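Local coordinates for Baccell_00875 (Bacteroides cellulosilyticus DSM 14838, PDB 5NO8), which probably cleaves L-rhamnose caps from glucuronic acid in complex arabinogalactan proteins, acting as a polysaccharide lyase, at residues Asn588-Arg593 with Tyr613-Thr618; Gly607-His612 with Ala658-Tyr663; Asp48-Asn53 with Cys158-Ala163; Pro153-Cys158 with Val538-Ser543; Gly466-Val471 with Lys504-Lys509. All coordinates share one frame; numbering follows the deposited sequence.

Interaction 1: Asn588-Arg593 with Tyr613-Thr618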
# COMPACT_ATOMS: atom_id res chain seq x y z
N ASN A 588 0.29 -2.72 7.89
CA ASN A 588 0.23 -1.85 9.06
C ASN A 588 1.00 -0.55 8.79
O ASN A 588 2.21 -0.56 8.64
CB ASN A 588 0.76 -2.55 10.31
CG ASN A 588 0.38 -1.82 11.56
OD1 ASN A 588 -0.73 -1.99 12.12
ND2 ASN A 588 1.26 -1.00 12.03
N GLU A 589 0.27 0.55 8.69
CA GLU A 589 0.82 1.83 8.28
C GLU A 589 1.47 1.79 6.88
O GLU A 589 2.42 2.50 6.61
CB GLU A 589 1.77 2.39 9.33
CG GLU A 589 1.13 2.58 10.70
CD GLU A 589 1.86 3.65 11.51
OE1 GLU A 589 2.80 3.26 12.24
OE2 GLU A 589 1.50 4.86 11.39
N VAL A 590 0.92 0.98 5.99
CA VAL A 590 1.40 0.85 4.64
C VAL A 590 0.36 1.42 3.68
O VAL A 590 -0.74 0.90 3.53
CB VAL A 590 1.67 -0.63 4.29
CG1 VAL A 590 2.10 -0.80 2.85
CG2 VAL A 590 2.72 -1.23 5.24
N ALA A 591 0.76 2.44 2.95
CA ALA A 591 -0.18 3.11 2.07
C ALA A 591 -0.78 2.21 0.99
O ALA A 591 -0.09 1.41 0.34
CB ALA A 591 0.52 4.28 1.41
N ILE A 592 -2.07 2.44 0.74
CA ILE A 592 -2.73 1.82 -0.38
C ILE A 592 -2.05 2.27 -1.66
O ILE A 592 -1.94 3.46 -1.94
CB ILE A 592 -4.22 2.21 -0.46
CG1 ILE A 592 -5.00 1.69 0.75
CG2 ILE A 592 -4.82 1.67 -1.77
CD1 ILE A 592 -6.34 2.37 0.92
N ARG A 593 -1.56 1.29 -2.40
CA ARG A 593 -1.00 1.44 -3.74
C ARG A 593 -1.41 0.17 -4.48
O ARG A 593 -1.51 -0.91 -3.88
CB ARG A 593 0.52 1.59 -3.70
CG ARG A 593 0.99 2.74 -2.81
CD ARG A 593 2.52 2.97 -2.81
NE ARG A 593 3.02 3.10 -4.16
CZ ARG A 593 2.94 4.20 -4.92
NH1 ARG A 593 2.45 5.33 -4.43
NH2 ARG A 593 3.35 4.17 -6.16
N TYR A 613 7.17 -0.29 -2.17
CA TYR A 613 8.25 0.49 -1.54
C TYR A 613 8.00 2.00 -1.42
O TYR A 613 8.52 2.63 -0.50
CB TYR A 613 9.56 0.23 -2.24
CG TYR A 613 9.68 0.90 -3.57
CD1 TYR A 613 10.19 2.19 -3.66
CD2 TYR A 613 9.31 0.26 -4.74
CE1 TYR A 613 10.35 2.81 -4.86
CE2 TYR A 613 9.45 0.90 -5.96
CZ TYR A 613 9.95 2.19 -6.00
OH TYR A 613 10.14 2.87 -7.19
N TRP A 614 7.20 2.62 -2.32
CA TRP A 614 6.93 4.05 -2.10
C TRP A 614 6.09 4.33 -0.85
O TRP A 614 6.04 5.47 -0.38
CB TRP A 614 6.34 4.75 -3.31
CG TRP A 614 7.24 5.01 -4.46
CD1 TRP A 614 6.91 4.84 -5.74
CD2 TRP A 614 8.58 5.56 -4.47
NE1 TRP A 614 7.93 5.20 -6.57
CE2 TRP A 614 8.97 5.65 -5.81
CE3 TRP A 614 9.50 5.92 -3.48
CZ2 TRP A 614 10.25 6.11 -6.20
CZ3 TRP A 614 10.76 6.37 -3.87
CH2 TRP A 614 11.11 6.47 -5.20
N SER A 615 5.47 3.31 -0.25
CA SER A 615 4.89 3.48 1.08
C SER A 615 5.90 4.05 2.09
O SER A 615 5.51 4.66 3.06
CB SER A 615 4.33 2.17 1.65
OG SER A 615 5.35 1.18 1.88
N THR A 616 7.19 3.82 1.85
CA THR A 616 8.21 4.34 2.78
C THR A 616 8.37 5.85 2.71
O THR A 616 8.91 6.42 3.63
CB THR A 616 9.59 3.67 2.59
OG1 THR A 616 10.12 3.93 1.30
CG2 THR A 616 9.47 2.14 2.78
N ILE A 617 7.84 6.51 1.68
CA ILE A 617 7.90 7.97 1.67
C ILE A 617 7.11 8.50 2.85
O ILE A 617 7.50 9.49 3.47
CB ILE A 617 7.32 8.59 0.37
CG1 ILE A 617 7.99 8.05 -0.88
CG2 ILE A 617 7.51 10.11 0.41
CD1 ILE A 617 7.18 8.34 -2.13
N THR A 618 5.98 7.85 3.19
CA THR A 618 5.22 8.23 4.36
C THR A 618 6.06 8.08 5.64
O THR A 618 5.99 8.92 6.52
CB THR A 618 3.91 7.44 4.44
OG1 THR A 618 3.13 7.77 3.29
CG2 THR A 618 3.12 7.76 5.69
O HOH W 1 2.95 4.03 4.24
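E589 and A591 are tied by their backbones to S615 through a single water, which donates to E589 O and S615 O and accepts from A591 N; it lies 2.9 Å from S615 O. Between them V590 meets S615 through one methyl, CG1, 3.9 Å from S615 CB; a chi1 of 177° sets that methyl anti to the backbone N, although the CB itself points away from 613-618. A591 then turns its methyl toward the helix, its CB 4.4 Å from S615 CB. The loop thus runs past the first turn of helix 615-629, in the largely helical part of the chain that follows the beta-rich N-terminal half. R593 closes the segment. Its chain bends at chi3 (52°) and brings one guanidinium face over W614, with W614 CB over the centre of that face. The guanidinium and indole planes stand 85° apart, and R593 NH2 reaches the indole at its edge, 3.6 Å from W614 CD1; one indole face carries Y613 CE1. Salt bridges from R593 to E541 and D596 hold the guanidinium, and its NH2 also bonds a glycerol, probably from the crystallisation liquor.

Interaction 2: Gly607-His612 with Ala658-Tyr663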
# COMPACT_ATOMS: atom_id res chain seq x y z
N GLY A 607 -3.31 -4.31 -9.38
CA GLY A 607 -3.92 -4.74 -8.13
C GLY A 607 -3.10 -4.37 -6.92
O GLY A 607 -1.92 -3.99 -7.04
N ASP A 608 -3.70 -4.52 -5.75
CA ASP A 608 -3.12 -4.03 -4.48
C ASP A 608 -1.73 -4.61 -4.25
O ASP A 608 -1.56 -5.82 -4.27
CB ASP A 608 -3.96 -4.42 -3.28
CG ASP A 608 -5.36 -3.81 -3.28
OD1 ASP A 608 -5.66 -3.00 -4.16
OD2 ASP A 608 -6.13 -4.17 -2.38
N THR A 609 -0.76 -3.72 -4.05
CA THR A 609 0.62 -4.09 -3.77
C THR A 609 0.82 -3.64 -2.33
O THR A 609 0.75 -2.44 -2.01
CB THR A 609 1.59 -3.30 -4.67
OG1 THR A 609 1.27 -1.90 -4.55
CG2 THR A 609 1.43 -3.69 -6.06
N PHE A 610 0.99 -4.61 -1.43
CA PHE A 610 1.14 -4.33 -0.02
C PHE A 610 2.26 -5.19 0.55
O PHE A 610 2.04 -6.37 0.77
CB PHE A 610 -0.13 -4.68 0.73
CG PHE A 610 -1.22 -3.66 0.66
CD1 PHE A 610 -1.09 -2.41 1.24
CD2 PHE A 610 -2.48 -4.03 0.16
CE1 PHE A 610 -2.15 -1.52 1.28
CE2 PHE A 610 -3.52 -3.13 0.16
CZ PHE A 610 -3.37 -1.88 0.72
N PRO A 611 3.46 -4.65 0.79
CA PRO A 611 3.83 -3.27 0.56
C PRO A 611 4.35 -3.05 -0.82
O PRO A 611 4.77 -4.00 -1.52
CB PRO A 611 4.92 -3.04 1.61
CG PRO A 611 5.58 -4.36 1.74
CD PRO A 611 4.55 -5.41 1.42
N HIS A 612 4.20 -1.81 -1.27
CA HIS A 612 5.00 -1.30 -2.33
C HIS A 612 5.94 -0.30 -1.70
O HIS A 612 5.56 0.48 -0.87
CB HIS A 612 4.16 -0.60 -3.38
CG HIS A 612 4.97 -0.10 -4.51
ND1 HIS A 612 5.37 1.21 -4.60
CD2 HIS A 612 5.54 -0.74 -5.56
CE1 HIS A 612 6.11 1.36 -5.69
NE2 HIS A 612 6.21 0.19 -6.29
N ALA A 658 7.33 -5.85 -5.76
CA ALA A 658 5.97 -5.70 -5.23
C ALA A 658 5.43 -7.03 -4.68
O ALA A 658 5.70 -8.07 -5.26
CB ALA A 658 5.03 -5.23 -6.33
N TYR A 659 4.68 -6.95 -3.58
CA TYR A 659 3.92 -8.06 -3.10
C TYR A 659 2.47 -7.85 -3.57
O TYR A 659 1.81 -6.93 -3.12
CB TYR A 659 3.94 -8.18 -1.57
CG TYR A 659 3.20 -9.41 -1.11
CD1 TYR A 659 3.76 -10.69 -1.29
CD2 TYR A 659 1.91 -9.33 -0.60
CE1 TYR A 659 3.07 -11.84 -0.93
CE2 TYR A 659 1.21 -10.48 -0.24
CZ TYR A 659 1.80 -11.74 -0.40
OH TYR A 659 1.12 -12.87 -0.02
N MET A 660 1.99 -8.74 -4.42
CA MET A 660 0.62 -8.69 -4.93
C MET A 660 -0.27 -9.34 -3.86
O MET A 660 -0.22 -10.54 -3.66
CB MET A 660 0.50 -9.42 -6.28
CG MET A 660 1.46 -8.94 -7.36
SD MET A 660 1.32 -7.17 -7.64
CE MET A 660 -0.42 -6.93 -7.93
N TYR A 661 -1.08 -8.53 -3.19
CA TYR A 661 -1.69 -8.89 -1.91
C TYR A 661 -3.02 -9.69 -1.95
O TYR A 661 -3.17 -10.63 -1.16
CB TYR A 661 -1.82 -7.64 -1.02
CG TYR A 661 -2.28 -7.95 0.37
CD1 TYR A 661 -1.38 -8.34 1.36
CD2 TYR A 661 -3.63 -7.91 0.70
CE1 TYR A 661 -1.82 -8.68 2.63
CE2 TYR A 661 -4.07 -8.23 1.98
CZ TYR A 661 -3.16 -8.61 2.93
OH TYR A 661 -3.59 -8.94 4.17
N PRO A 662 -3.98 -9.28 -2.79
CA PRO A 662 -5.27 -9.97 -2.73
C PRO A 662 -5.19 -11.45 -3.06
O PRO A 662 -4.22 -11.90 -3.66
CB PRO A 662 -6.12 -9.25 -3.78
CG PRO A 662 -5.45 -7.94 -3.98
CD PRO A 662 -3.98 -8.22 -3.81
N TYR A 663 -6.25 -12.18 -2.73
CA TYR A 663 -6.33 -13.59 -3.02
C TYR A 663 -6.18 -13.85 -4.51
O TYR A 663 -5.40 -14.70 -4.93
CB TYR A 663 -7.67 -14.11 -2.49
CG TYR A 663 -8.02 -15.54 -2.87
CD1 TYR A 663 -7.19 -16.59 -2.55
CD2 TYR A 663 -9.24 -15.83 -3.45
CE1 TYR A 663 -7.52 -17.91 -2.87
CE2 TYR A 663 -9.60 -17.11 -3.80
CZ TYR A 663 -8.74 -18.16 -3.51
OH TYR A 663 -9.13 -19.44 -3.88
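D608 and Y661 are joined by a straight backbone bond, Y661 N to D608 O, 3.0 Å long and 176° at the hydrogen. Its companion runs the other way, from F610 N to Y659 O, also 3.0 Å but bent to 146°. Y659 O takes a second, weaker approach from T609, whose CA lies 3.1 Å away in a CA-H...O contact. The two bonds flank a single beta bridge between T609 and M660, which brings the 607-612 loop alongside strand 659-660, an outermost strand of a four-stranded antiparallel sheet. Farther out, T609 N bonds R593 O, which T609 OG1 also reaches weakly, while A658 and M660 pair by backbone with D674 and F672. F610 O, P611 O and Y659 N are buried here without a partner. The D608 carboxylate is satisfied elsewhere, its OD2 by R215 and the hydroxyl of Y200, while its CB sits against P662 CD and CG, the two side chains crossing at about a right angle. F610 directs its ring edge at the face of Y661, a T-shaped pair with centroids 5.6 Å apart and planes at 83°. T609 CG2 sits 3.8 Å from M660 SD, the two side chains lying side by side. Bends at chi2 and chi3 of M660 fold its methyl back over the loop, where M660 CE comes within 3.4 Å of G607 O.

Interaction 3: Asp48-Asn53 with Cys158-Ala163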
# COMPACT_ATOMS: atom_id res chain seq x y z
N ASP A 48 -24.34 13.89 5.61
CA ASP A 48 -23.10 14.18 4.93
C ASP A 48 -23.39 15.30 3.94
O ASP A 48 -24.09 15.07 2.95
CB ASP A 48 -22.61 12.94 4.17
CG ASP A 48 -21.30 13.18 3.42
OD1 ASP A 48 -20.71 14.28 3.56
OD2 ASP A 48 -20.89 12.26 2.67
N ASN A 49 -22.86 16.50 4.21
CA ASN A 49 -23.07 17.66 3.30
C ASN A 49 -22.47 17.47 1.91
O ASN A 49 -22.89 18.15 0.97
CB ASN A 49 -22.45 18.94 3.91
CG ASN A 49 -23.17 19.39 5.16
OD1 ASN A 49 -24.34 19.10 5.37
ND2 ASN A 49 -22.47 20.12 6.00
N ARG A 50 -21.48 16.58 1.78
CA ARG A 50 -20.92 16.25 0.49
C ARG A 50 -21.70 15.19 -0.28
O ARG A 50 -21.43 14.98 -1.46
CB ARG A 50 -19.45 15.84 0.64
CG ARG A 50 -18.59 16.93 1.29
CD ARG A 50 -17.19 16.43 1.62
NE ARG A 50 -16.30 17.56 1.95
CZ ARG A 50 -16.26 18.18 3.13
NH1 ARG A 50 -17.05 17.83 4.13
NH2 ARG A 50 -15.40 19.20 3.31
N SER A 51 -22.65 14.51 0.38
CA SER A 51 -23.56 13.54 -0.24
C SER A 51 -22.81 12.43 -1.01
O SER A 51 -23.20 12.03 -2.09
CB SER A 51 -24.56 14.26 -1.16
OG SER A 51 -25.36 15.16 -0.41
N MET A 52 -21.72 11.97 -0.42
CA MET A 52 -20.90 10.95 -1.08
C MET A 52 -21.67 9.63 -1.23
O MET A 52 -22.40 9.21 -0.34
CB MET A 52 -19.65 10.73 -0.23
CG MET A 52 -18.83 9.56 -0.66
SD MET A 52 -17.29 9.62 0.21
CE MET A 52 -16.71 8.04 -0.37
N ASN A 53 -21.46 8.98 -2.37
CA ASN A 53 -21.89 7.59 -2.60
C ASN A 53 -20.70 6.69 -2.28
O ASN A 53 -19.65 6.84 -2.88
CB ASN A 53 -22.31 7.39 -4.05
CG ASN A 53 -22.95 6.03 -4.30
OD1 ASN A 53 -23.11 5.21 -3.39
ND2 ASN A 53 -23.36 5.81 -5.53
N CYS A 158 -11.79 13.06 -5.37
CA CYS A 158 -11.19 12.12 -4.40
C CYS A 158 -11.32 12.62 -2.98
O CYS A 158 -11.84 11.94 -2.12
CB CYS A 158 -9.74 11.87 -4.70
SG CYS A 158 -9.52 10.86 -6.14
N ILE A 159 -10.88 13.86 -2.77
CA ILE A 159 -10.88 14.47 -1.46
C ILE A 159 -12.27 14.52 -0.82
O ILE A 159 -12.43 14.27 0.37
CB ILE A 159 -10.21 15.87 -1.58
CG1 ILE A 159 -8.69 15.70 -1.72
CG2 ILE A 159 -10.59 16.83 -0.48
CD1 ILE A 159 -7.97 15.21 -0.49
N ASN A 160 -13.29 14.82 -1.63
CA ASN A 160 -14.63 15.02 -1.11
C ASN A 160 -15.54 13.80 -1.20
O ASN A 160 -16.49 13.71 -0.43
CB ASN A 160 -15.27 16.20 -1.85
CG ASN A 160 -14.58 17.50 -1.49
OD1 ASN A 160 -14.67 17.98 -0.36
ND2 ASN A 160 -13.88 18.07 -2.45
N SER A 161 -15.26 12.91 -2.15
CA SER A 161 -16.26 11.93 -2.61
C SER A 161 -15.77 10.52 -2.93
O SER A 161 -16.50 9.77 -3.57
CB SER A 161 -16.91 12.48 -3.90
OG SER A 161 -17.38 13.80 -3.67
N ARG A 162 -14.55 10.18 -2.52
CA ARG A 162 -14.01 8.82 -2.67
C ARG A 162 -13.40 8.39 -1.35
O ARG A 162 -13.17 9.21 -0.47
CB ARG A 162 -12.98 8.72 -3.79
CG ARG A 162 -13.49 9.10 -5.18
CD ARG A 162 -14.54 8.10 -5.66
NE ARG A 162 -14.96 8.36 -7.03
CZ ARG A 162 -15.86 9.28 -7.39
NH1 ARG A 162 -16.46 10.04 -6.48
NH2 ARG A 162 -16.16 9.45 -8.67
N ALA A 163 -13.15 7.10 -1.22
CA ALA A 163 -12.67 6.56 0.07
C ALA A 163 -11.48 5.63 -0.11
O ALA A 163 -11.46 4.79 -1.00
CB ALA A 163 -13.80 5.82 0.76
O HOH W 2 -13.81 20.19 0.75
O HOH W 3 -19.99 13.42 -3.01
O HOH W 4 -19.28 9.83 -4.32
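R50 and N160 lay their flat ends almost in one plane, guanidinium and amide only 10° apart, although the two side chains cross at about a right angle. Within that shared plane R50 NE donates to N160 OD1 on a lone pair, at 2.9 Å and 162°. Water 2 doubles the link, donating to N160 OD1 and accepting from R50 NH2, so the amide oxygen is gripped twice. Two more waters bridge the segments: water 3 joins R50 O to the S161 hydroxyl, and water 4 accepts from N53 N and donates to S161 O. Between these wet links lies an apolar one. M52 is extended throughout, with CG anti to the backbone N (chi1 170°), and runs along the end of the helix: M52 SD is 3.6 Å from S161 C, and M52 CE ends 3.8 Å from A163 CB. The loop is shaped by a type I beta turn from D48 to S51 and by D48 itself, whose OD1 accepts from R50 N in an Asx turn, while OD2 takes M52 N; both donors come from above the carboxylate plane. R180 pairs with D48 OD2 and also donates to N160 O, tying the two sides through a third element. The loop between strands 40-45 and 75-81 is thereby laid against the end of helix 155-161, where the chain passes into edge strand 163-168, beside strand 175-180 that carries R180.

Interaction 4: Pro153-Cys158 with Val538-Ser543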
# COMPACT_ATOMS: atom_id res chain seq x y z
N PRO A 153 -10.50 9.58 -9.79
CA PRO A 153 -10.89 10.36 -10.99
C PRO A 153 -10.12 11.69 -11.09
O PRO A 153 -9.64 12.03 -12.16
CB PRO A 153 -12.39 10.59 -10.79
CG PRO A 153 -12.59 10.50 -9.31
CD PRO A 153 -11.61 9.49 -8.82
N ASP A 154 -9.99 12.41 -9.98
CA ASP A 154 -9.22 13.66 -9.88
C ASP A 154 -9.13 14.04 -8.41
O ASP A 154 -9.91 13.52 -7.60
CB ASP A 154 -9.83 14.80 -10.71
CG ASP A 154 -11.27 15.11 -10.34
OD1 ASP A 154 -11.55 15.62 -9.23
OD2 ASP A 154 -12.15 14.90 -11.19
N ALA A 155 -8.22 14.95 -8.05
CA ALA A 155 -8.01 15.31 -6.65
C ALA A 155 -9.26 15.84 -5.93
O ALA A 155 -9.50 15.50 -4.79
CB ALA A 155 -6.85 16.30 -6.50
N GLN A 156 -10.08 16.62 -6.63
CA GLN A 156 -11.19 17.28 -5.97
C GLN A 156 -12.28 16.28 -5.65
O GLN A 156 -12.79 16.26 -4.56
CB GLN A 156 -11.75 18.42 -6.83
CG GLN A 156 -10.84 19.65 -6.85
CD GLN A 156 -9.47 19.44 -7.53
OE1 GLN A 156 -8.45 19.94 -7.05
NE2 GLN A 156 -9.46 18.69 -8.66
N GLN A 157 -12.63 15.43 -6.61
CA GLN A 157 -13.61 14.38 -6.32
C GLN A 157 -13.08 13.36 -5.30
O GLN A 157 -13.84 12.85 -4.49
CB GLN A 157 -14.03 13.67 -7.59
CG GLN A 157 -14.90 14.49 -8.50
CD GLN A 157 -15.33 13.65 -9.69
OE1 GLN A 157 -14.66 13.64 -10.71
NE2 GLN A 157 -16.42 12.92 -9.54
N CYS A 158 -11.79 13.06 -5.37
CA CYS A 158 -11.19 12.12 -4.40
C CYS A 158 -11.32 12.62 -2.98
O CYS A 158 -11.84 11.94 -2.12
CB CYS A 158 -9.74 11.87 -4.70
SG CYS A 158 -9.52 10.86 -6.14
N VAL A 538 -0.42 9.07 -11.87
CA VAL A 538 -1.74 8.66 -11.40
C VAL A 538 -2.43 9.98 -11.05
O VAL A 538 -1.75 10.95 -10.72
CB VAL A 538 -1.62 7.73 -10.17
CG1 VAL A 538 -2.97 7.14 -9.76
CG2 VAL A 538 -0.62 6.61 -10.43
N ASN A 539 -3.76 10.03 -11.11
CA ASN A 539 -4.48 11.30 -10.95
C ASN A 539 -4.43 11.85 -9.53
O ASN A 539 -4.41 13.06 -9.33
CB ASN A 539 -5.96 11.18 -11.36
CG ASN A 539 -6.16 10.83 -12.82
OD1 ASN A 539 -7.19 10.21 -13.19
ND2 ASN A 539 -5.19 11.17 -13.66
N TYR A 540 -4.43 10.94 -8.57
CA TYR A 540 -4.29 11.30 -7.18
C TYR A 540 -3.73 10.07 -6.53
O TYR A 540 -4.22 8.99 -6.80
CB TYR A 540 -5.66 11.64 -6.60
CG TYR A 540 -5.66 11.92 -5.13
CD1 TYR A 540 -5.25 13.16 -4.63
CD2 TYR A 540 -6.04 10.94 -4.20
CE1 TYR A 540 -5.21 13.42 -3.27
CE2 TYR A 540 -6.03 11.19 -2.84
CZ TYR A 540 -5.60 12.43 -2.38
OH TYR A 540 -5.58 12.69 -1.03
N GLU A 541 -2.74 10.22 -5.66
CA GLU A 541 -2.15 9.04 -4.99
C GLU A 541 -1.19 9.43 -3.89
O GLU A 541 -0.77 10.59 -3.77
CB GLU A 541 -1.41 8.16 -6.00
CG GLU A 541 -0.33 8.90 -6.78
CD GLU A 541 0.91 8.06 -7.03
OE1 GLU A 541 1.38 7.42 -6.04
OE2 GLU A 541 1.43 8.04 -8.17
N GLN A 542 -0.79 8.42 -3.12
CA GLN A 542 0.12 8.64 -2.02
C GLN A 542 1.48 9.19 -2.43
O GLN A 542 2.08 9.95 -1.65
CB GLN A 542 0.25 7.36 -1.19
CG GLN A 542 1.29 7.42 -0.07
CD GLN A 542 2.62 6.84 -0.48
OE1 GLN A 542 2.78 6.36 -1.59
NE2 GLN A 542 3.58 6.88 0.43
N SER A 543 1.99 8.84 -3.60
CA SER A 543 3.28 9.38 -4.03
C SER A 543 3.18 10.71 -4.80
O SER A 543 4.15 11.12 -5.44
CB SER A 543 4.15 8.34 -4.76
OG SER A 543 3.69 8.05 -6.07
O HOH W 5 -5.94 15.12 -9.97
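The Y540 ring takes C158 CB over one face, a CH-pi contact with the carbon 4.2 Å from the ring centroid and 26° off the normal. C158 SG stands obliquely to the same ring, 4.8 Å from its centroid, a sulfur-aromatic contact. A155 CB arrives at a slant too, 4.0 Å from Y540 CD1, so two residues one helical turn apart meet the one tyrosine. Y540 reaches them because its CG is anti to the backbone N (chi1 175°). Beside this apolar patch N539 CB packs 3.9 Å from P153 O, and one water accepts from A155 N and donates to N539 O, at 2.6 Å from the latter. D154 is the N-cap of helix 155-161, its OD1 receiving Q157 N at 2.8 Å and 177°; E541 caps helix 542-559, accepting S543 N. The direct touch between the start of helix 155-161 and the loop leading into helix 542-559 is therefore mainly apolar and aromatic, with the water serving a first-turn amide.

Interaction 5: Gly466-Val471 with Lys504-Lys509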
# COMPACT_ATOMS: atom_id res chain seq x y z
N GLY A 466 34.47 13.26 -1.12
CA GLY A 466 34.95 14.63 -0.88
C GLY A 466 35.14 15.48 -2.14
O GLY A 466 35.63 16.61 -2.05
N ASP A 467 34.73 14.97 -3.31
CA ASP A 467 34.94 15.63 -4.59
C ASP A 467 33.85 16.66 -4.85
O ASP A 467 32.69 16.31 -5.14
CB ASP A 467 34.98 14.61 -5.73
CG ASP A 467 35.35 15.23 -7.07
OD1 ASP A 467 35.36 16.47 -7.19
OD2 ASP A 467 35.62 14.49 -8.02
N LYS A 468 34.23 17.94 -4.79
CA LYS A 468 33.26 19.04 -4.93
C LYS A 468 32.52 19.07 -6.27
O LYS A 468 31.43 19.65 -6.34
CB LYS A 468 33.89 20.40 -4.64
CG LYS A 468 34.21 20.62 -3.17
CD LYS A 468 34.89 21.97 -2.95
CE LYS A 468 35.24 22.15 -1.49
NZ LYS A 468 35.75 23.51 -1.23
N GLN A 469 33.07 18.45 -7.31
CA GLN A 469 32.40 18.37 -8.61
C GLN A 469 31.04 17.64 -8.54
O GLN A 469 30.12 17.98 -9.26
CB GLN A 469 33.30 17.70 -9.66
CG GLN A 469 32.75 17.67 -11.09
CD GLN A 469 32.54 19.06 -11.69
OE1 GLN A 469 33.41 19.93 -11.56
NE2 GLN A 469 31.39 19.27 -12.35
N PHE A 470 30.91 16.65 -7.66
CA PHE A 470 29.60 16.03 -7.42
C PHE A 470 28.52 16.99 -6.92
O PHE A 470 27.35 16.87 -7.29
CB PHE A 470 29.75 14.86 -6.43
CG PHE A 470 30.35 13.64 -7.04
CD1 PHE A 470 29.69 12.97 -8.04
CD2 PHE A 470 31.57 13.15 -6.60
CE1 PHE A 470 30.22 11.84 -8.61
CE2 PHE A 470 32.11 12.03 -7.18
CZ PHE A 470 31.43 11.37 -8.19
N VAL A 471 28.89 17.95 -6.10
CA VAL A 471 27.97 18.92 -5.57
C VAL A 471 27.54 19.86 -6.71
O VAL A 471 26.37 20.25 -6.80
CB VAL A 471 28.60 19.72 -4.42
CG1 VAL A 471 27.60 20.71 -3.84
CG2 VAL A 471 29.12 18.78 -3.33
N LYS A 504 26.49 23.91 1.54
CA LYS A 504 27.09 24.55 2.72
C LYS A 504 28.47 23.96 3.03
O LYS A 504 29.44 24.72 3.18
CB LYS A 504 26.18 24.46 3.96
N GLU A 505 28.57 22.62 3.03
CA GLU A 505 29.83 21.92 3.33
C GLU A 505 30.91 22.13 2.27
O GLU A 505 32.09 22.18 2.60
CB GLU A 505 29.61 20.41 3.50
CG GLU A 505 28.90 20.03 4.79
CD GLU A 505 28.48 18.55 4.87
OE1 GLU A 505 28.58 17.79 3.87
OE2 GLU A 505 28.02 18.15 5.97
N ALA A 506 30.51 22.22 1.01
CA ALA A 506 31.44 22.48 -0.07
C ALA A 506 31.83 23.96 -0.17
O ALA A 506 32.66 24.31 -1.00
CB ALA A 506 30.86 22.01 -1.40
N GLY A 507 31.21 24.82 0.65
CA GLY A 507 31.52 26.24 0.66
C GLY A 507 30.96 27.02 -0.52
O GLY A 507 31.37 28.16 -0.74
N MET A 508 30.02 26.44 -1.27
CA MET A 508 29.49 27.06 -2.49
C MET A 508 28.32 27.98 -2.13
O MET A 508 27.15 27.60 -2.27
CB MET A 508 29.07 25.99 -3.49
CG MET A 508 30.24 25.20 -4.03
SD MET A 508 29.65 23.72 -4.87
CE MET A 508 31.16 23.13 -5.64
N LYS A 509 28.67 29.17 -1.65
CA LYS A 509 27.73 30.13 -1.06
C LYS A 509 26.69 30.67 -2.03
O LYS A 509 25.52 30.73 -1.68
CB LYS A 509 28.48 31.31 -0.42
CG LYS A 509 29.15 30.99 0.92
CD LYS A 509 28.25 31.34 2.10
CE LYS A 509 28.30 32.83 2.44
NZ LYS A 509 29.53 33.21 3.19
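A506 O receives K468 NZ across the contact in a weak hydrogen bond of 3.2 Å. The lysine is extended beyond CG, so its aliphatic part lies over A506 on the way: K468 CG is 4.0 Å from A506 CB. That same methyl meets V471 CG2 at 4.1 Å, one turn further along. M508, also extended beyond CG, approaches V471 and crosses it obliquely, with M508 SD 3.8 Å from V471 CG1; its methyl, M508 CE, ends 3.6 Å from K468 O. D467 OD1 accepts Q469 N from above the carboxylate plane, a capping bond at the start of helix 469-485. G507 has positive phi and closes helix 496-505 in a Schellman motif, and M508 follows as N-cap of helix 509-529. Here the Schellman-ended turn joining helices 496-505 and 509-529 packs against the start of helix 469-485, a meeting of successive helix ends within the helical part of the chain.

Interactions 1 and 2 lie within about 7 Å of the centre of the fold, measured from their own centres; interaction 4 is farther out, about 15 Å. Interaction 1 touches both others, its centre 11 Å from that of interaction 2 and 16 Å from that of interaction 4, and R593 belongs to both links. Interactions 3 and 4 share C158 and helix 155-161, their centres 13 Å apart. Together they join the beta-rich N-terminal part to the helical part, while 1 and 2 tie the central loops together. Interaction 5 stands apart, about 38 Å from interaction 4 between centres, yet is nested in the sequence loop that 4 closes. The segments of 1 and 2 alternate along the chain, as do those of 3 and 4.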